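Local coordinates for protein L-threonine-O-3-phosphate decarboxylase (Porphyromonas gingivalis, PDB 3FKD) that probably binds pyridoxal 5'-phosphate and uses it in the decarboxylation of L-threonine O-3-phosphate, at residues F280-K285 with K333-F338; Y116-D121 with N137-D142. All blocks are in the same frame, centred on the assembly; numbering follows the deposited sequence.

Contact 1 (F280-K285 with K333-F338); sequences FLLRLK and KALETF
Packing of the C-terminal helix on a sheet brings L282 and L284 of strand 279-284 against L335 and F338 of helix 325-339. The two backbones stay a full layer apart, with CA of L284 and CA of L335 separated by 10.6 Å, and side chains alone bridge the interval. The ends of L282 and L335 meet head on, CD2 of L282 lying 4.1 Å from CD2 of L335. One turn further along the helix, L284 runs across F338, roughly perpendicular to it. Here CD1 of L284 approaches CE2 of F338 at 4.1 Å, coming obliquely to the ring. Both helix residues have CG anti to the backbone N (chi1 -176° for L335, 179° for F338), which carries their branches out from the helix toward the strand. No hydrogen bond crosses the interface; the contact is wholly apolar.

The strand alternates in the usual way: L282 and L284 are directed at the helix, while L281 turns to the other side of the strand. Helix 289-298 closes the same apolar layer, its L292 touching both L335 and F338, and its Y295 meeting the F338 ring edge-to-face. On the helix itself, the carbonyl oxygen of K333 receives two donors from T337, the backbone N at 2.8 Å and OG1 at 3.1 Å.

Strand 279-284 runs between strands 317-321 and 270-272, antiparallel to both, so that the leucines rise from an inner strand, on the face that the helix lies against. A largely antiparallel sheet backed by helices in this manner is characteristic of the small domain of fold type I pyridoxal phosphate enzymes, the aminotransferase class I and II family included.

Contact 2 (Y116-D121 with N137-D142); sequences YPSNED and NPNNPD
The amide of N119 and the carboxylate of D142 approach from opposing sides, their planes turned 45° from each other. ND2 of N119 stands 3.3 Å from OD2 of D142, but the angle is too poor for a hydrogen bond. A water joins the two groups instead: it accepts from ND2 of N119 at 3.2 Å and donates to OD2 of D142 at 2.8 Å. The other flat group, the ring of Y116, has CD of P117 over one face, 3.2 Å above the plane and displaced from the ring centre toward its perimeter.

The direct link across the contact is the hydrogen bond from OG of S118 to OD2 of D142, modelled at 2.4 Å, a length that is doubtful. With chi1 at 53°, OG of S118 lies between its own backbone N and carbonyl carbon. The carbonyl oxygen of I96 is also within hydrogen-bonding geometry of this OG, and the single hydroxyl proton can serve only one of the two acceptors at a time. OD2 of D142 takes the water and, as modelled, the serine.

S118 and N119 form the corner of a type I turn running from P117 to E120, directly after edge strand 112-117. Facing it is the Asn-Pro-rich loop after strand 132-136, in which P138 and P141 both follow cis peptide bonds; as in other class I and II aminotransferases, this loop probably borders the cofactor and substrate pocket. Its N140 forms a weak hydrogen bond with R319.

ND2 of N139 is hydrogen-bonded to the carbonyl oxygen of P97, and lies 4.0 Å from OG of S118. Within 116-121, OH of Y116 donates to O of D121 at 3.0 Å, from above the carbonyl plane, linking the strand end to the segment after the turn.

In the fold
Contact 2 comes first along the chain and is complete before contact 1 begins; their centres lie about 22 Å apart. They belong to different sheets. Contact 2 joins the segments that follow strands 112-117 and 132-136, which flank strand 91-96 in the seven-stranded sheet, whereas contact 1 puts helix 325-339 on the five-stranded sheet. Strand 279-284 connects the two: L281 faces away from the helix of contact 1 and packs on P141 and D142 of the Asn-Pro loop, with CD2 of L281 3.3 Å from OD1 of D142. The loop of contact 2 is thereby set between the two sheets, consistent with the interdomain pocket of this family.

Contact 1 (F280-K285 with K333-F338)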
loop_
_atom_site.group_PDB
_atom_site.type_symbol
_atom_site.label_atom_id
_atom_site.label_comp_id
_atom_site.label_asym_id
_atom_site.label_seq_id
_atom_site.Cartn_x
_atom_site.Cartn_y
_atom_site.Cartn_z
ATOM N N PHE A 280 16.089 8.791 -21.376
ATOM C CA PHE A 280 17.460 8.400 -21.760
ATOM C C PHE A 280 18.496 8.928 -20.759
ATOM O O PHE A 280 18.249 9.879 -20.034
ATOM C CB PHE A 280 17.794 8.924 -23.205
ATOM C CG PHE A 280 17.526 10.389 -23.374
ATOM C CD1 PHE A 280 18.456 11.330 -22.953
ATOM C CD2 PHE A 280 16.310 10.832 -23.868
ATOM C CE1 PHE A 280 18.205 12.672 -23.063
ATOM C CE2 PHE A 280 16.041 12.172 -23.959
ATOM C CZ PHE A 280 17.011 13.104 -23.573
ATOM N N LEU A 281 19.668 8.315 -20.739
ATOM C CA LEU A 281 20.808 8.825 -19.980
ATOM C C LEU A 281 21.634 9.884 -20.809
ATOM O O LEU A 281 21.906 9.711 -22.004
ATOM C CB LEU A 281 21.679 7.625 -19.569
ATOM C CG LEU A 281 21.677 6.937 -18.197
ATOM C CD1 LEU A 281 20.562 7.270 -17.239
ATOM C CD2 LEU A 281 21.771 5.438 -18.378
ATOM N N LEU A 282 21.997 10.997 -20.189
ATOM C CA LEU A 282 23.098 11.761 -20.736
ATOM C C LEU A 282 24.310 11.874 -19.779
ATOM O O LEU A 282 24.170 11.947 -18.545
ATOM C CB LEU A 282 22.645 13.108 -21.313
ATOM C CG LEU A 282 22.580 14.437 -20.564
ATOM C CD1 LEU A 282 23.837 14.744 -19.704
ATOM C CD2 LEU A 282 22.366 15.527 -21.622
ATOM N N ARG A 283 25.501 11.862 -20.379
ATOM C CA ARG A 283 26.764 11.964 -19.636
ATOM C C ARG A 283 27.396 13.333 -19.796
ATOM O O ARG A 283 27.566 13.821 -20.921
ATOM C CB ARG A 283 27.751 10.918 -20.142
ATOM C CG ARG A 283 28.733 10.427 -19.105
ATOM C CD ARG A 283 29.815 9.610 -19.769
ATOM N NE ARG A 283 30.234 8.515 -18.899
ATOM C CZ ARG A 283 31.403 8.459 -18.279
ATOM N NH1 ARG A 283 31.696 7.434 -17.491
ATOM N NH2 ARG A 283 32.278 9.443 -18.449
ATOM N N LEU A 284 27.712 13.970 -18.679
ATOM C CA LEU A 284 28.545 15.152 -18.727
ATOM C C LEU A 284 30.000 14.733 -18.885
ATOM O O LEU A 284 30.485 13.946 -18.093
ATOM C CB LEU A 284 28.384 15.962 -17.459
ATOM C CG LEU A 284 26.953 16.400 -17.192
ATOM C CD1 LEU A 284 26.939 17.487 -16.152
ATOM C CD2 LEU A 284 26.359 16.926 -18.455
ATOM N N LYS A 285 30.674 15.226 -19.929
ATOM C CA LYS A 285 32.135 15.086 -20.069
ATOM C C LYS A 285 32.824 15.697 -18.846
ATOM O O LYS A 285 33.669 15.070 -18.227
ATOM C CB LYS A 285 32.622 15.749 -21.356
ATOM C CG LYS A 285 34.071 16.255 -21.299
ATOM C CD LYS A 285 34.300 17.550 -22.157
ATOM C CE LYS A 285 34.305 17.290 -23.666
ATOM N NZ LYS A 285 34.018 18.530 -24.427
ATOM N N LYS A 333 19.064 25.454 -24.251
ATOM C CA LYS A 333 19.753 26.685 -23.883
ATOM C C LYS A 333 20.172 26.590 -22.425
ATOM O O LYS A 333 21.335 26.804 -22.089
ATOM C CB LYS A 333 18.854 27.884 -24.119
ATOM C CG LYS A 333 18.339 27.893 -25.537
ATOM C CD LYS A 333 17.904 29.274 -26.032
ATOM C CE LYS A 333 17.743 29.252 -27.553
ATOM N NZ LYS A 333 16.686 30.200 -28.058
ATOM N N ALA A 334 19.222 26.245 -21.568
ATOM C CA ALA A 334 19.499 26.069 -20.162
ATOM C C ALA A 334 20.804 25.300 -20.006
ATOM O O ALA A 334 21.682 25.696 -19.257
ATOM C CB ALA A 334 18.360 25.330 -19.501
ATOM N N LEU A 335 20.933 24.199 -20.729
ATOM C CA LEU A 335 22.124 23.367 -20.639
ATOM C C LEU A 335 23.409 24.045 -21.232
ATOM O O LEU A 335 24.469 24.121 -20.577
ATOM C CB LEU A 335 21.832 22.008 -21.290
ATOM C CG LEU A 335 22.919 20.936 -21.236
ATOM C CD1 LEU A 335 23.420 20.786 -19.835
ATOM C CD2 LEU A 335 22.372 19.634 -21.788
ATOM N N GLU A 336 23.295 24.515 -22.468
ATOM C CA GLU A 336 24.357 25.246 -23.140
ATOM C C GLU A 336 24.928 26.309 -22.215
ATOM O O GLU A 336 26.144 26.462 -22.083
ATOM C CB GLU A 336 23.815 25.897 -24.409
ATOM C CG GLU A 336 24.891 26.237 -25.373
ATOM C CD GLU A 336 24.394 26.257 -26.820
ATOM O OE1 GLU A 336 23.154 26.080 -27.032
ATOM O OE2 GLU A 336 25.255 26.442 -27.731
ATOM N N THR A 337 24.034 27.028 -21.560
ATOM C CA THR A 337 24.429 28.049 -20.616
ATOM C C THR A 337 25.262 27.479 -19.465
ATOM O O THR A 337 26.214 28.103 -18.984
ATOM C CB THR A 337 23.183 28.743 -20.088
ATOM O OG1 THR A 337 22.596 29.461 -21.173
ATOM C CG2 THR A 337 23.533 29.722 -18.999
ATOM N N PHE A 338 24.883 26.288 -19.025
ATOM C CA PHE A 338 25.644 25.585 -18.018
ATOM C C PHE A 338 27.066 25.305 -18.532
ATOM O O PHE A 338 28.049 25.742 -17.962
ATOM C CB PHE A 338 24.955 24.279 -17.615
ATOM C CG PHE A 338 25.723 23.483 -16.571
ATOM C CD1 PHE A 338 25.756 23.901 -15.244
ATOM C CD2 PHE A 338 26.419 22.330 -16.920
ATOM C CE1 PHE A 338 26.455 23.182 -14.291
ATOM C CE2 PHE A 338 27.126 21.611 -15.969
ATOM C CZ PHE A 338 27.148 22.038 -14.656
#

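Contact 2 (Y116-D121 with N137-D142)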
loop_
_atom_site.group_PDB
_atom_site.type_symbol
_atom_site.label_atom_id
_atom_site.label_comp_id
_atom_site.label_asym_id
_atom_site.label_seq_id
_atom_site.Cartn_x
_atom_site.Cartn_y
_atom_site.Cartn_z
ATOM N N TYR A 116 24.758 -7.752 -13.702
ATOM C CA TYR A 116 25.020 -7.990 -15.102
ATOM C C TYR A 116 24.620 -6.759 -15.921
ATOM O O TYR A 116 23.552 -6.180 -15.717
ATOM C CB TYR A 116 24.272 -9.235 -15.585
ATOM C CG TYR A 116 24.778 -9.675 -16.922
ATOM C CD1 TYR A 116 24.210 -9.188 -18.095
ATOM C CD2 TYR A 116 25.885 -10.527 -17.021
ATOM C CE1 TYR A 116 24.719 -9.556 -19.346
ATOM C CE2 TYR A 116 26.392 -10.911 -18.252
ATOM C CZ TYR A 116 25.801 -10.421 -19.412
ATOM O OH TYR A 116 26.288 -10.801 -20.636
ATOM N N PRO A 117 25.485 -6.359 -16.855
ATOM C CA PRO A 117 25.338 -5.108 -17.613
ATOM C C PRO A 117 24.186 -5.143 -18.626
ATOM O O PRO A 117 24.164 -6.013 -19.487
ATOM C CB PRO A 117 26.675 -4.985 -18.353
ATOM C CG PRO A 117 27.582 -6.009 -17.780
ATOM C CD PRO A 117 26.677 -7.112 -17.275
ATOM N N SER A 118 23.246 -4.209 -18.519
ATOM C CA SER A 118 22.107 -4.192 -19.432
ATOM C C SER A 118 22.511 -3.960 -20.902
ATOM O O SER A 118 21.810 -4.402 -21.825
ATOM C CB SER A 118 21.040 -3.181 -18.994
ATOM O OG SER A 118 21.578 -1.894 -18.801
ATOM N N ASN A 119 23.634 -3.296 -21.151
ATOM C CA ASN A 119 23.972 -3.112 -22.561
ATOM C C ASN A 119 25.025 -4.060 -23.094
ATOM O O ASN A 119 25.801 -3.748 -23.988
ATOM C CB ASN A 119 24.196 -1.651 -22.925
ATOM C CG ASN A 119 22.874 -0.946 -23.257
ATOM O OD1 ASN A 119 22.114 -1.396 -24.140
ATOM N ND2 ASN A 119 22.583 0.144 -22.540
ATOM N N GLU A 120 25.006 -5.246 -22.511
ATOM C CA GLU A 120 25.737 -6.381 -23.012
ATOM C C GLU A 120 24.634 -7.423 -23.062
ATOM O O GLU A 120 23.572 -7.234 -22.463
ATOM C CB GLU A 120 26.902 -6.683 -22.077
ATOM C CG GLU A 120 27.582 -5.335 -21.677
ATOM C CD GLU A 120 28.991 -5.471 -21.096
ATOM O OE1 GLU A 120 29.461 -6.631 -20.948
ATOM O OE2 GLU A 120 29.614 -4.413 -20.775
ATOM N N ASP A 121 24.815 -8.463 -23.854
ATOM C CA ASP A 121 23.672 -9.280 -24.209
ATOM C C ASP A 121 23.365 -10.194 -23.048
ATOM O O ASP A 121 24.173 -11.060 -22.708
ATOM C CB ASP A 121 23.958 -10.090 -25.465
ATOM C CG ASP A 121 22.800 -10.968 -25.874
ATOM O OD1 ASP A 121 21.731 -10.877 -25.235
ATOM O OD2 ASP A 121 22.959 -11.752 -26.836
ATOM N N ASN A 137 11.773 -3.831 -19.756
ATOM C CA ASN A 137 11.894 -3.612 -21.175
ATOM C C ASN A 137 10.758 -2.712 -21.667
ATOM O O ASN A 137 9.594 -3.106 -21.580
ATOM C CB ASN A 137 11.885 -4.982 -21.876
ATOM C CG ASN A 137 12.050 -4.863 -23.364
ATOM O OD1 ASN A 137 12.866 -4.096 -23.816
ATOM N ND2 ASN A 137 11.271 -5.595 -24.130
ATOM N N PRO A 138 11.084 -1.491 -22.160
ATOM C CA PRO A 138 12.422 -0.874 -22.219
ATOM C C PRO A 138 12.887 -0.503 -20.825
ATOM O O PRO A 138 12.061 -0.172 -19.988
ATOM C CB PRO A 138 12.185 0.408 -23.035
ATOM C CG PRO A 138 10.797 0.712 -22.853
ATOM C CD PRO A 138 10.089 -0.623 -22.799
ATOM N N ASN A 139 14.190 -0.550 -20.594
ATOM C CA ASN A 139 14.771 -0.394 -19.263
ATOM C C ASN A 139 14.860 1.041 -18.740
ATOM O O ASN A 139 15.159 1.943 -19.474
ATOM C CB ASN A 139 16.161 -1.038 -19.248
ATOM C CG ASN A 139 16.745 -1.138 -17.857
ATOM O OD1 ASN A 139 16.128 -1.690 -16.938
ATOM N ND2 ASN A 139 17.944 -0.615 -17.691
ATOM N N ASN A 140 14.576 1.218 -17.458
ATOM C CA ASN A 140 14.847 2.426 -16.676
ATOM C C ASN A 140 16.230 2.225 -16.037
ATOM O O ASN A 140 16.406 1.285 -15.307
ATOM C CB ASN A 140 13.744 2.496 -15.591
ATOM C CG ASN A 140 13.997 3.531 -14.504
ATOM O OD1 ASN A 140 14.654 4.547 -14.711
ATOM N ND2 ASN A 140 13.425 3.284 -13.333
ATOM N N PRO A 141 17.214 3.118 -16.292
ATOM C CA PRO A 141 17.163 4.452 -16.900
ATOM C C PRO A 141 17.667 4.472 -18.341
ATOM O O PRO A 141 17.561 5.496 -18.990
ATOM C CB PRO A 141 18.164 5.225 -16.026
ATOM C CG PRO A 141 19.076 4.156 -15.383
ATOM C CD PRO A 141 18.612 2.826 -15.912
ATOM N N ASP A 142 18.217 3.345 -18.785
ATOM C CA ASP A 142 18.931 3.126 -20.051
ATOM C C ASP A 142 18.120 3.295 -21.309
ATOM O O ASP A 142 18.628 3.718 -22.342
ATOM C CB ASP A 142 19.317 1.648 -20.097
ATOM C CG ASP A 142 20.717 1.451 -19.823
ATOM O OD1 ASP A 142 21.394 2.493 -19.782
ATOM O OD2 ASP A 142 21.143 0.297 -19.626
HETATM O O HOH W 1 23.806 0.991 -19.752
#